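Local coordinates for protein serine-pyruvate aminotransferase (AgxT) (Sulfolobus solfataricus, PDB 3ZRP) that probably transfers the amino group of L-serine to pyruvate as a class-V aminotransferase that depends on pyridoxal 5'-phosphate, at residues A[276-279]-A[280-284]; A[304-307]-A[308-311]. All blocks are in the same frame, centred on the assembly; numbering follows the deposited sequence. Where two conformers were deposited one is given.

Overall arrangement
The two contacts illustrate how helix and strand are joined in the smaller, three-stranded part of an aminotransferase subunit. Contact 1 (276-284) is the last turns of helix 264-284; contact 2 (304-311) follows later in the chain, in the turn that leads from strand 301-305 to helix 311-319. Their centres are about 16 Å apart, and they lie about 22 and 26 Å from the centre of the chain, on the same side of it. They meet directly: Leu282 CD1 of the helix packs 3.8 Å from Val304 CG2 of the strand. Helix 346-363 and strand 335-339 touch both, so that one apolar layer serves the two contacts. Neither includes a residue of the pyridoxal-phosphate pocket.

Contact 1. Residues A[276-279]-A[280-284]; sequences SAIR and AGLEA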
loop_
_atom_site.group_PDB
_atom_site.type_symbol
_atom_site.label_atom_id
_atom_site.label_comp_id
_atom_site.label_asym_id
_atom_site.label_seq_id
_atom_site.Cartn_x
_atom_site.Cartn_y
_atom_site.Cartn_z
ATOM N N SER A 276 -11.633 -15.205 26.887
ATOM C CA SER A 276 -12.065 -15.479 28.257
ATOM C C SER A 276 -11.188 -16.562 28.890
ATOM O O SER A 276 -10.831 -16.470 30.069
ATOM C CB SER A 276 -13.535 -15.919 28.297
ATOM O OG SER A 276 -14.417 -14.925 27.832
ATOM N N ALA A 277 -10.829 -17.580 28.099
ATOM C CA ALA A 277 -9.962 -18.671 28.577
ATOM C C ALA A 277 -8.584 -18.169 28.952
ATOM O O ALA A 277 -8.076 -18.527 30.014
ATOM C CB ALA A 277 -9.850 -19.845 27.550
ATOM N N ILE A 278 -7.977 -17.335 28.095
ATOM C CA ILE A 278 -6.650 -16.774 28.376
ATOM C C ILE A 278 -6.711 -15.889 29.619
ATOM O O ILE A 278 -5.824 -15.951 30.476
ATOM C CB ILE A 278 -6.059 -15.963 27.148
ATOM C CG1 ILE A 278 -5.610 -16.926 26.037
ATOM C CG2 ILE A 278 -4.879 -15.064 27.571
ATOM C CD1 ILE A 278 -5.439 -16.287 24.659
ATOM N N ARG A 279 -7.754 -15.063 29.710
ATOM C CA ARG A 279 -7.921 -14.166 30.866
ATOM C C ARG A 279 -8.057 -14.954 32.176
ATOM O O ARG A 279 -7.424 -14.598 33.178
ATOM C CB ARG A 279 -9.122 -13.233 30.667
ATOM C CG ARG A 279 -8.814 -12.084 29.694
ATOM C CD ARG A 279 -9.811 -10.944 29.827
ATOM N NE ARG A 279 -11.142 -11.394 29.446
ATOM C CZ ARG A 279 -11.642 -11.319 28.227
ATOM N NH1 ARG A 279 -10.920 -10.766 27.227
ATOM N NH2 ARG A 279 -12.874 -11.783 28.022
ATOM N N ALA A 280 -8.864 -16.015 32.138
ATOM C CA ALA A 280 -9.026 -16.944 33.265
ATOM C C ALA A 280 -7.680 -17.471 33.716
ATOM O O ALA A 280 -7.381 -17.498 34.923
ATOM C CB ALA A 280 -9.959 -18.095 32.885
ATOM N N GLY A 281 -6.850 -17.862 32.748
ATOM C CA GLY A 281 -5.511 -18.335 33.041
ATOM C C GLY A 281 -4.605 -17.286 33.652
ATOM O O GLY A 281 -3.796 -17.597 34.527
ATOM N N LEU A 282 -4.717 -16.039 33.182
ATOM C CA LEU A 282 -3.890 -14.949 33.716
ATOM C C LEU A 282 -4.259 -14.615 35.165
ATOM O O LEU A 282 -3.388 -14.363 36.003
ATOM C CB LEU A 282 -4.044 -13.680 32.853
ATOM C CG LEU A 282 -3.435 -13.788 31.449
ATOM C CD1 LEU A 282 -3.868 -12.604 30.589
ATOM C CD2 LEU A 282 -1.919 -13.876 31.536
ATOM N N GLU A 283 -5.560 -14.581 35.417
ATOM C CA GLU A 283 -6.092 -14.325 36.747
ATOM C C GLU A 283 -5.642 -15.429 37.716
ATOM O O GLU A 283 -5.097 -15.148 38.793
ATOM C CB GLU A 283 -7.623 -14.246 36.686
ATOM C CG GLU A 283 -8.220 -12.858 36.981
ATOM C CD GLU A 283 -8.354 -11.939 35.762
ATOM O OE1 GLU A 283 -8.630 -12.417 34.637
ATOM O OE2 GLU A 283 -8.195 -10.713 35.944
ATOM N N ALA A 284 -5.843 -16.684 37.321
ATOM C CA ALA A 284 -5.409 -17.821 38.138
ATOM C C ALA A 284 -3.903 -17.813 38.423
ATOM O O ALA A 284 -3.468 -18.341 39.450
ATOM C CB ALA A 284 -5.850 -19.139 37.507
#
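Four successive i to i+4 hydrogen bonds carry the backbone from 276-279 into 280-284, beginning with Ala280 N to Ser276 O (2.9 Å) and ending with Glu283 N to Arg279 O, where the N-H points almost straight at its acceptor (167°). One turn apart on the apolar face, Ile278 and Leu282 lie alongside each other and point the same way, with CG2 of Ile278 4.0 Å from CD1 of Leu282. It is the branch of Ile278 anti to the backbone N that makes this touch, while CG of Leu282 also passes 3.4 Å from Ile278 O. This is the i, i+4 ridge of an amphipathic helix, and here it faces the small antiparallel sheet: both side chains reach Ile338 of strand 335-339 and Ile353 of helix 346-363. On another face, CB of Ala280 rests 3.4 Å from Ser276 O, and Ala277 and Ala280 together pack on Val379 of helix 372-381. Arg279 is bent at chi3 (-64°), which folds its guanidinium back along the preceding turn, one face passing over Ser276 N near the rim of the group. Its side chain also touches Ile289, Tyr297 and Asn299.

Contact 2. Residues A[304-307]-A[308-311]; sequences VILK and VADP
Leu306 reaches across the turn to Ala309 and Pro311, and these apolar touches carry the contact. Its CD1 lies 3.8 Å from Pro311 CA and 4.0 Å from Pro311 CG. The same methyl stands 4.5 Å from Ala309 CB, a looser approach. With CG anti to its own carbonyl carbon (chi1 -68°), the leucine extends into the inside of the bend, where Val314, Phe336 and Leu360 also touch it. Val308 touches Pro366. Separately, CB of Leu306 lies against a backbone carbonyl oxygen, 3.5 Å from Ala309 O.

The polar interactions run to residues beyond the turn. The backbone N of Lys307 bonds to one carboxylate oxygen of Glu365, and those of Val308 and Ala309 share the other, which binds three consecutive amides of the turn to a single side chain. The aliphatic chain of Lys307, bent at chi2 (-85°), carries NZ to a salt bridge with Glu288, a residue that binds calcium in a structure of this protein; no calcium is bound to this chain here.

Asp310 occupies the N-cap position and Pro311 the first turn of helix 311-319, an arrangement typical of a helix N-terminus, which here follows the turn out of strand 301-305, an outer strand of the three-stranded antiparallel sheet within this chain.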
loop_
_atom_site.group_PDB
_atom_site.type_symbol
_atom_site.label_atom_id
_atom_site.label_comp_id
_atom_site.label_asym_id
_atom_site.label_seq_id
_atom_site.Cartn_x
_atom_site.Cartn_y
_atom_site.Cartn_z
ATOM N N VAL A 304 -0.753 -7.440 29.861
ATOM C CA VAL A 304 -0.406 -8.255 31.028
ATOM C C VAL A 304 0.624 -7.485 31.828
ATOM O O VAL A 304 1.752 -7.325 31.393
ATOM C CB VAL A 304 0.133 -9.679 30.626
ATOM C CG1 VAL A 304 0.386 -10.546 31.849
ATOM C CG2 VAL A 304 -0.858 -10.412 29.677
ATOM N N ILE A 305 0.205 -6.967 32.985
ATOM C CA ILE A 305 1.094 -6.196 33.847
ATOM C C ILE A 305 2.127 -7.115 34.531
ATOM O O ILE A 305 1.771 -8.178 35.055
ATOM C CB ILE A 305 0.303 -5.368 34.900
ATOM C CG1 ILE A 305 -0.539 -4.283 34.201
ATOM C CG2 ILE A 305 1.259 -4.701 35.899
ATOM C CD1 ILE A 305 -1.757 -3.832 34.987
ATOM N N LEU A 306 3.388 -6.695 34.475
ATOM C CA LEU A 306 4.501 -7.347 35.170
ATOM C C LEU A 306 4.998 -6.495 36.337
ATOM O O LEU A 306 5.441 -5.357 36.147
ATOM C CB LEU A 306 5.660 -7.622 34.206
ATOM C CG LEU A 306 5.399 -8.683 33.132
ATOM C CD1 LEU A 306 6.536 -8.722 32.125
ATOM C CD2 LEU A 306 5.168 -10.055 33.759
ATOM N N LYS A 307 4.942 -7.066 37.539
ATOM C CA LYS A 307 5.316 -6.367 38.771
ATOM C C LYS A 307 6.820 -6.405 39.043
ATOM O O LYS A 307 7.362 -5.500 39.674
ATOM C CB LYS A 307 4.542 -6.954 39.959
ATOM C CG LYS A 307 3.020 -6.832 39.835
ATOM C CD LYS A 307 2.537 -5.472 40.330
ATOM C CE LYS A 307 1.322 -4.966 39.556
ATOM N NZ LYS A 307 0.197 -5.938 39.455
ATOM N N VAL A 308 7.491 -7.452 38.571
ATOM C CA VAL A 308 8.917 -7.630 38.829
ATOM C C VAL A 308 9.732 -7.805 37.553
ATOM O O VAL A 308 10.692 -7.066 37.319
ATOM C CB VAL A 308 9.166 -8.830 39.821
ATOM C CG1 VAL A 308 10.650 -9.097 39.985
ATOM C CG2 VAL A 308 8.529 -8.549 41.177
ATOM N N ALA A 309 9.363 -8.799 36.739
ATOM C CA ALA A 309 10.115 -9.154 35.529
ATOM C C ALA A 309 10.120 -8.041 34.470
ATOM O O ALA A 309 9.172 -7.249 34.381
ATOM C CB ALA A 309 9.563 -10.441 34.932
ATOM N N ASP A 310 11.193 -7.999 33.679
ATOM C CA ASP A 310 11.347 -7.030 32.586
ATOM C C ASP A 310 10.636 -7.545 31.330
ATOM O O ASP A 310 10.915 -8.658 30.883
ATOM C CB ASP A 310 12.840 -6.789 32.315
ATOM C CG ASP A 310 13.101 -5.871 31.115
ATOM O OD1 ASP A 310 12.273 -4.992 30.803
ATOM O OD2 ASP A 310 14.163 -6.031 30.486
ATOM N N PRO A 311 9.715 -6.742 30.759
ATOM C CA PRO A 311 8.921 -7.215 29.609
ATOM C C PRO A 311 9.737 -7.641 28.378
ATOM O O PRO A 311 9.317 -8.574 27.681
ATOM C CB PRO A 311 8.012 -6.025 29.285
ATOM C CG PRO A 311 7.926 -5.264 30.551
ATOM C CD PRO A 311 9.282 -5.404 31.195
#